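Side-chain contacts in polyphosphate kinase (Porphyromonas gingivalis, PDB 2O8R), which probably catalyses the reversible transfer of the terminal phosphate of ATP onto a growing polyphosphate chain: residues S19-E22 against R23-M26; L49-F52 against Y53-V57; R167-E170 against K171-E175. The protein carries 3 engineered substitutions. All coordinates share one frame; numbering follows the deposited sequence.

Interaction 1: S19-E22 against R23-M26; sequences SFNE and RVLM
E22 and the selenomethionine M26 meet one helical turn apart. The terminal methyl CE of M26 lies 3.6 Å from E22 OE1 and 4.0 Å from E22 CG, so it rests against both the aliphatic part of the glutamate and one carboxylate oxygen. M26 gets there because its CG stands anti to its own carbonyl carbon (chi1 -78°), beside the backbone N, and the rest of the chain runs on extended past E22. The other oxygen, OE2, is engaged by R93 in a salt bridge and by Q94 in a hydrogen bond, both on helix 83-112, which should limit how the carboxylate can turn.

Two residues earlier along the helix, V24 lays CG2 over one face of the F20 ring, 4.3 Å from the centroid and displaced toward the rim: a CH-pi contact. The same methyl lies 3.7 Å from N21 OD1, which accepts a hydrogen bond from N48 ND2. All of this sits on helix 13-29 of the N-terminal domain, beside the predicted ATP site: N48 and R570, the latter touched by the F20 side chain, are both predicted to bind the nucleotide.

Ordinary i to i+4 bonds hold the spacing, as from L25 N to N21 O at 2.9 Å. R23 N bonds to S19 O at 3.2 Å, and R23 CB packs on F20 O at 3.4 Å before the chain bends at chi2 and leads away. Its guanidinium NH2 reaches E27 in a salt bridge and the backbone oxygen of K655.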
loop_
_atom_site.group_PDB
_atom_site.type_symbol
_atom_site.label_atom_id
_atom_site.label_comp_id
_atom_site.label_asym_id
_atom_site.label_seq_id
_atom_site.Cartn_x
_atom_site.Cartn_y
_atom_site.Cartn_z
ATOM N N SER A 19 -23.755 -2.270 23.021
ATOM C CA SER A 19 -25.064 -2.544 22.449
ATOM C C SER A 19 -25.012 -2.509 20.925
ATOM O O SER A 19 -25.633 -3.330 20.245
ATOM C CB SER A 19 -26.065 -1.508 22.965
ATOM O OG SER A 19 -27.374 -1.805 22.537
ATOM N N PHE A 20 -24.261 -1.542 20.402
ATOM C CA PHE A 20 -24.066 -1.386 18.968
ATOM C C PHE A 20 -23.332 -2.596 18.404
ATOM O O PHE A 20 -23.731 -3.149 17.378
ATOM C CB PHE A 20 -23.324 -0.075 18.689
ATOM C CG PHE A 20 -22.537 -0.065 17.419
ATOM C CD1 PHE A 20 -23.180 -0.055 16.184
ATOM C CD2 PHE A 20 -21.144 -0.029 17.456
ATOM C CE1 PHE A 20 -22.452 -0.036 15.003
ATOM C CE2 PHE A 20 -20.399 -0.012 16.283
ATOM C CZ PHE A 20 -21.051 -0.013 15.052
ATOM N N ASN A 21 -22.286 -3.040 19.087
ATOM C CA ASN A 21 -21.547 -4.180 18.577
ATOM C C ASN A 21 -22.337 -5.476 18.702
ATOM O O ASN A 21 -22.157 -6.384 17.893
ATOM C CB ASN A 21 -20.144 -4.284 19.169
ATOM C CG ASN A 21 -19.087 -4.549 18.106
ATOM O OD1 ASN A 21 -19.233 -4.154 16.944
ATOM N ND2 ASN A 21 -18.017 -5.220 18.498
ATOM N N GLU A 22 -23.238 -5.541 19.682
ATOM C CA GLU A 22 -24.223 -6.628 19.749
ATOM C C GLU A 22 -25.072 -6.688 18.466
ATOM O O GLU A 22 -25.294 -7.763 17.910
ATOM C CB GLU A 22 -25.121 -6.455 20.971
ATOM C CG GLU A 22 -26.338 -7.374 21.016
ATOM C CD GLU A 22 -26.287 -8.426 22.128
ATOM O OE1 GLU A 22 -27.332 -9.079 22.348
ATOM O OE2 GLU A 22 -25.227 -8.602 22.780
ATOM N N ARG A 23 -25.529 -5.533 17.987
ATOM C CA ARG A 23 -26.316 -5.476 16.761
ATOM C C ARG A 23 -25.506 -5.887 15.515
ATOM O O ARG A 23 -26.063 -6.424 14.548
ATOM C CB ARG A 23 -26.917 -4.087 16.594
ATOM C CG ARG A 23 -27.631 -3.863 15.278
ATOM C CD ARG A 23 -28.838 -4.767 15.140
ATOM N NE ARG A 23 -29.463 -4.600 13.834
ATOM C CZ ARG A 23 -29.297 -5.431 12.809
ATOM N NH1 ARG A 23 -28.517 -6.490 12.938
ATOM N NH2 ARG A 23 -29.919 -5.204 11.659
ATOM N N VAL A 24 -24.198 -5.633 15.543
ATOM C CA VAL A 24 -23.304 -6.083 14.472
ATOM C C VAL A 24 -23.207 -7.613 14.506
ATOM O O VAL A 24 -23.350 -8.283 13.481
ATOM C CB VAL A 24 -21.902 -5.431 14.581
ATOM C CG1 VAL A 24 -20.984 -5.940 13.486
ATOM C CG2 VAL A 24 -22.018 -3.929 14.475
ATOM N N LEU A 25 -23.000 -8.155 15.703
ATOM C CA LEU A 25 -23.026 -9.598 15.922
ATOM C C LEU A 25 -24.340 -10.225 15.455
ATOM O O LEU A 25 -24.355 -11.350 14.972
ATOM C CB LEU A 25 -22.775 -9.925 17.397
ATOM C CG LEU A 25 -22.486 -11.383 17.758
ATOM C CD1 LEU A 25 -21.608 -12.045 16.723
ATOM C CD2 LEU A 25 -21.827 -11.464 19.113
HETATM N N MSE A 26 -25.441 -9.494 15.598
HETATM C CA MSE A 26 -26.735 -9.988 15.144
HETATM C C MSE A 26 -26.845 -10.144 13.629
HETATM O O MSE A 26 -27.461 -11.111 13.164
HETATM C CB MSE A 26 -27.858 -9.123 15.677
HETATM C CG MSE A 26 -28.166 -9.421 17.119
HETATM SE SE MSE A 26 -29.127 -7.981 18.006
HETATM C CE MSE A 26 -29.679 -9.000 19.594
#

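Interaction 2: L49-F52 against Y53-V57; sequences LEEF and YTVRV
F52 offers one ring face as a shelf for R56. The arginine CB sits over it, 4.2 Å from the ring centroid and 23° off the normal, toward the rim, while CG follows along the ring at 3.6 Å from F52 CE1. In both residues CG stands anti to the backbone N (chi1 -172° in F52, -160° in R56), which brings ring and arginine chain together. V57 brings CG2 to 4.1 Å from F52 CE2, its side chain crossing at about a right angle, and the same methyl overlies one face of the Y53 ring. V57 thus fills the notch between the two aromatic rings.

The tyrosine lies alongside L49, pointing the same way: L49 CD1 touches Y53 CE1 at 3.7 Å, and L49 O meets the tyrosine ring edge in its plane. On other flanks of the helix, the methyl T54 CG2 nudges E50 OE2 at 3.6 Å and V55 CG1 does the same to E51 OE2.

Helix 35-63 widens here into a pi-type turn, where F52 O accepts from both R56 N, at 2.8 Å, and V57 N, at 3.1 Å. F52 also stacks on W17 of helix 13-29, and L49, F52, Y53 and V57 all pack on helix 83-112.

The hydrogen bonds between the segments are all backbone bonds, while side chains meet carbon on carbon or methyl against carboxylate oxygen; E50 pairs instead with K233 and R268, R56 with D14.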
loop_
_atom_site.group_PDB
_atom_site.type_symbol
_atom_site.label_atom_id
_atom_site.label_comp_id
_atom_site.label_asym_id
_atom_site.label_seq_id
_atom_site.Cartn_x
_atom_site.Cartn_y
_atom_site.Cartn_z
ATOM N N LEU A 49 -14.295 -4.455 18.241
ATOM C CA LEU A 49 -13.968 -4.773 19.621
ATOM C C LEU A 49 -12.464 -4.640 19.854
ATOM O O LEU A 49 -12.003 -4.448 20.977
ATOM C CB LEU A 49 -14.449 -6.175 19.966
ATOM C CG LEU A 49 -14.354 -6.581 21.433
ATOM C CD1 LEU A 49 -15.084 -5.566 22.301
ATOM C CD2 LEU A 49 -14.899 -7.983 21.652
ATOM N N GLU A 50 -11.695 -4.718 18.778
ATOM C CA GLU A 50 -10.264 -4.516 18.883
ATOM C C GLU A 50 -9.990 -3.039 19.129
ATOM O O GLU A 50 -9.184 -2.687 19.985
ATOM C CB GLU A 50 -9.567 -5.011 17.619
ATOM C CG GLU A 50 -8.055 -4.879 17.630
ATOM C CD GLU A 50 -7.377 -5.787 18.639
ATOM O OE1 GLU A 50 -7.700 -6.995 18.701
ATOM O OE2 GLU A 50 -6.503 -5.283 19.368
ATOM N N GLU A 51 -10.692 -2.189 18.385
ATOM C CA GLU A 51 -10.574 -0.737 18.489
ATOM C C GLU A 51 -11.041 -0.239 19.858
ATOM O O GLU A 51 -10.352 0.543 20.509
ATOM C CB GLU A 51 -11.377 -0.075 17.360
ATOM C CG GLU A 51 -11.363 1.448 17.344
ATOM C CD GLU A 51 -10.077 2.037 16.781
ATOM O OE1 GLU A 51 -9.312 1.313 16.108
ATOM O OE2 GLU A 51 -9.835 3.241 17.007
ATOM N N PHE A 52 -12.204 -0.719 20.284
ATOM C CA PHE A 52 -12.750 -0.467 21.606
ATOM C C PHE A 52 -11.742 -0.806 22.685
ATOM O O PHE A 52 -11.515 -0.015 23.592
ATOM C CB PHE A 52 -13.998 -1.313 21.810
ATOM C CG PHE A 52 -14.767 -1.003 23.070
ATOM C CD1 PHE A 52 -15.558 0.139 23.159
ATOM C CD2 PHE A 52 -14.740 -1.885 24.151
ATOM C CE1 PHE A 52 -16.302 0.402 24.307
ATOM C CE2 PHE A 52 -15.475 -1.630 25.303
ATOM C CZ PHE A 52 -16.263 -0.483 25.380
ATOM N N TYR A 53 -11.134 -1.981 22.596
ATOM C CA TYR A 53 -10.134 -2.347 23.587
ATOM C C TYR A 53 -8.935 -1.388 23.597
ATOM O O TYR A 53 -8.568 -0.888 24.659
ATOM C CB TYR A 53 -9.714 -3.814 23.450
ATOM C CG TYR A 53 -10.476 -4.732 24.381
ATOM C CD1 TYR A 53 -11.739 -5.210 24.044
ATOM C CD2 TYR A 53 -9.945 -5.102 25.612
ATOM C CE1 TYR A 53 -12.449 -6.049 24.899
ATOM C CE2 TYR A 53 -10.650 -5.939 26.475
ATOM C CZ TYR A 53 -11.898 -6.409 26.105
ATOM O OH TYR A 53 -12.598 -7.225 26.954
ATOM N N THR A 54 -8.363 -1.080 22.432
ATOM C CA THR A 54 -7.109 -0.306 22.424
ATOM C C THR A 54 -7.232 1.174 22.778
ATOM O O THR A 54 -6.239 1.792 23.155
ATOM C CB THR A 54 -6.279 -0.445 21.116
ATOM O OG1 THR A 54 -6.801 0.421 20.105
ATOM C CG2 THR A 54 -6.255 -1.877 20.625
ATOM N N VAL A 55 -8.432 1.742 22.667
ATOM C CA VAL A 55 -8.622 3.154 23.033
ATOM C C VAL A 55 -9.517 3.368 24.266
ATOM O O VAL A 55 -9.290 4.274 25.075
ATOM C CB VAL A 55 -9.098 4.046 21.833
ATOM C CG1 VAL A 55 -8.958 3.312 20.503
ATOM C CG2 VAL A 55 -10.517 4.538 22.025
ATOM N N ARG A 56 -10.519 2.518 24.417
ATOM C CA ARG A 56 -11.554 2.763 25.393
ATOM C C ARG A 56 -11.299 1.982 26.682
ATOM O O ARG A 56 -11.349 2.558 27.770
ATOM C CB ARG A 56 -12.910 2.439 24.771
ATOM C CG ARG A 56 -14.080 3.047 25.446
ATOM C CD ARG A 56 -14.141 4.555 25.319
ATOM N NE ARG A 56 -14.936 5.057 26.438
ATOM C CZ ARG A 56 -14.903 6.296 26.913
ATOM N NH1 ARG A 56 -14.115 7.213 26.363
ATOM N NH2 ARG A 56 -15.674 6.613 27.941
ATOM N N VAL A 57 -11.003 0.688 26.562
ATOM C CA VAL A 57 -10.680 -0.136 27.726
ATOM C C VAL A 57 -9.354 0.330 28.322
ATOM O O VAL A 57 -9.205 0.417 29.548
ATOM C CB VAL A 57 -10.671 -1.654 27.387
ATOM C CG1 VAL A 57 -9.760 -2.442 28.324
ATOM C CG2 VAL A 57 -12.075 -2.213 27.444
#

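Interaction 3: R167-E170 against K171-E175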
loop_
_atom_site.group_PDB
_atom_site.type_symbol
_atom_site.label_atom_id
_atom_site.label_comp_id
_atom_site.label_asym_id
_atom_site.label_seq_id
_atom_site.Cartn_x
_atom_site.Cartn_y
_atom_site.Cartn_z
ATOM N N ARG A 167 3.384 -26.466 24.889
ATOM C CA ARG A 167 3.908 -27.152 26.072
ATOM C C ARG A 167 4.715 -28.375 25.653
ATOM O O ARG A 167 4.242 -29.199 24.872
ATOM C CB ARG A 167 2.762 -27.590 26.975
ATOM C CG ARG A 167 3.186 -28.426 28.151
ATOM C CD ARG A 167 2.084 -28.493 29.185
ATOM N NE ARG A 167 1.046 -29.448 28.829
ATOM C CZ ARG A 167 -0.075 -29.614 29.521
ATOM N NH1 ARG A 167 -0.301 -28.880 30.605
ATOM N NH2 ARG A 167 -0.973 -30.511 29.126
ATOM N N LEU A 168 5.925 -28.502 26.188
ATOM C CA LEU A 168 6.817 -29.596 25.810
ATOM C C LEU A 168 7.307 -30.462 26.981
ATOM O O LEU A 168 7.662 -29.941 28.043
ATOM C CB LEU A 168 8.021 -29.027 25.067
ATOM C CG LEU A 168 7.697 -28.182 23.842
ATOM C CD1 LEU A 168 8.821 -27.192 23.567
ATOM C CD2 LEU A 168 7.431 -29.068 22.631
ATOM N N LYS A 169 7.334 -31.780 26.770
ATOM C CA LYS A 169 7.985 -32.712 27.691
ATOM C C LYS A 169 9.087 -33.441 26.938
ATOM O O LYS A 169 8.866 -33.922 25.830
ATOM C CB LYS A 169 6.985 -33.703 28.265
ATOM C CG LYS A 169 7.438 -34.351 29.557
ATOM C CD LYS A 169 6.668 -35.636 29.794
ATOM C CE LYS A 169 7.504 -36.650 30.544
ATOM N NZ LYS A 169 7.110 -38.053 30.211
ATOM N N GLU A 170 10.265 -33.532 27.551
ATOM C CA GLU A 170 11.503 -33.864 26.842
ATOM C C GLU A 170 11.777 -35.365 26.681
ATOM O O GLU A 170 10.931 -36.106 26.190
ATOM C CB GLU A 170 12.667 -33.188 27.554
ATOM C CG GLU A 170 13.770 -32.704 26.647
ATOM C CD GLU A 170 14.766 -31.851 27.393
ATOM O OE1 GLU A 170 15.913 -31.727 26.914
ATOM O OE2 GLU A 170 14.400 -31.312 28.463
ATOM N N LYS A 171 12.974 -35.800 27.071
ATOM C CA LYS A 171 13.341 -37.217 27.065
ATOM C C LYS A 171 12.995 -37.860 28.403
ATOM O O LYS A 171 12.419 -38.950 28.449
ATOM C CB LYS A 171 14.839 -37.389 26.775
ATOM C CG LYS A 171 15.412 -38.770 27.129
ATOM C CD LYS A 171 14.857 -39.870 26.227
ATOM C CE LYS A 171 14.878 -41.221 26.916
ATOM N NZ LYS A 171 14.001 -42.190 26.203
ATOM N N GLU A 172 13.360 -37.171 29.481
ATOM C CA GLU A 172 13.100 -37.621 30.847
ATOM C C GLU A 172 11.615 -37.568 31.200
ATOM O O GLU A 172 10.929 -36.579 30.918
ATOM C CB GLU A 172 13.924 -36.810 31.858
ATOM C CG GLU A 172 13.994 -35.304 31.589
ATOM C CD GLU A 172 15.112 -34.914 30.624
ATOM O OE1 GLU A 172 15.822 -35.812 30.118
ATOM O OE2 GLU A 172 15.276 -33.702 30.367
ATOM N N THR A 173 11.137 -38.643 31.830
ATOM C CA THR A 173 9.725 -38.790 32.193
ATOM C C THR A 173 9.310 -37.863 33.333
ATOM O O THR A 173 8.166 -37.910 33.797
ATOM C CB THR A 173 9.350 -40.251 32.530
ATOM O OG1 THR A 173 7.933 -40.343 32.738
ATOM C CG2 THR A 173 10.088 -40.737 33.777
ATOM N N ASP A 174 10.255 -37.027 33.761
ATOM C CA ASP A 174 10.025 -35.973 34.737
ATOM C C ASP A 174 8.859 -35.072 34.317
ATOM O O ASP A 174 8.701 -34.753 33.133
ATOM C CB ASP A 174 11.303 -35.149 34.909
ATOM C CG ASP A 174 11.208 -34.153 36.046
ATOM O OD1 ASP A 174 11.776 -33.051 35.911
ATOM O OD2 ASP A 174 10.565 -34.465 37.070
ATOM N N GLU A 175 8.048 -34.679 35.300
ATOM C CA GLU A 175 6.817 -33.917 35.062
ATOM C C GLU A 175 7.071 -32.501 34.564
ATOM O O GLU A 175 6.223 -31.928 33.873
ATOM C CB GLU A 175 5.957 -33.869 36.332
ATOM C CG GLU A 175 5.563 -35.235 36.874
ATOM C CD GLU A 175 4.999 -36.148 35.800
ATOM O OE1 GLU A 175 5.556 -37.250 35.605
ATOM O OE2 GLU A 175 4.010 -35.759 35.142
#
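The loop of a beta-hairpin in the middle domain begins here, where strand 163-169 ends and the chain turns to come back as strand 178-183. K169, the last strand residue, sends its side chain across the inside of the turn. With CG anti to the backbone N (chi1 -159°), the aliphatic chain reaches forward until CE lies 3.4 Å from both E172 O and D174 O. NZ ends beside T173, 3.4 Å from T173 CA and 3.5 Å from T173 OG1. The lysine and threonine side chains run alongside each other, and no hydrogen bond spans the two segments; the lysine meets the turn through van der Waals contacts.

Next to it, E170 and E172 point the same way, with E170 OE2 and E172 OE2 3.2 Å apart and their carboxylates turned 58° against each other. Two carboxylates this close would be expected to repel. E172 gets close by bending at chi2 (-86°), which folds its carboxylate back toward E170. A long, weak ion pair joins E170 OE1 to K152 of the second subunit.

The surface loop is rooted in its sheet by strand 163-169, which lies between strands 178-183 and 225-235: L168 bonds through its backbone to S178 on one flank and K169 to E225 on the other, while the L168 side chain packs on F221 and Y224.

Interactions 1 and 2 lie on consecutive helices of the N-terminal domain, 13-29 and 35-63, with their centres about 15 Å apart. They touch where N21 ND2 comes within 3.8 Å of L49 N, next to N48, a predicted ATP ligand. Interaction 1 is nearer the nucleotide site, within about 3 Å of N48 and R570 between side chains. E51 in interaction 2 is about 10 Å from R379, a predicted magnesium ligand, and R56 about 4 Å from a bound sulfate, probably from the crystallisation liquor. Interaction 3 stands apart in the middle domain, its nearest atoms about 30 Å from interaction 1 and about 23 Å from interaction 2, away from these sites.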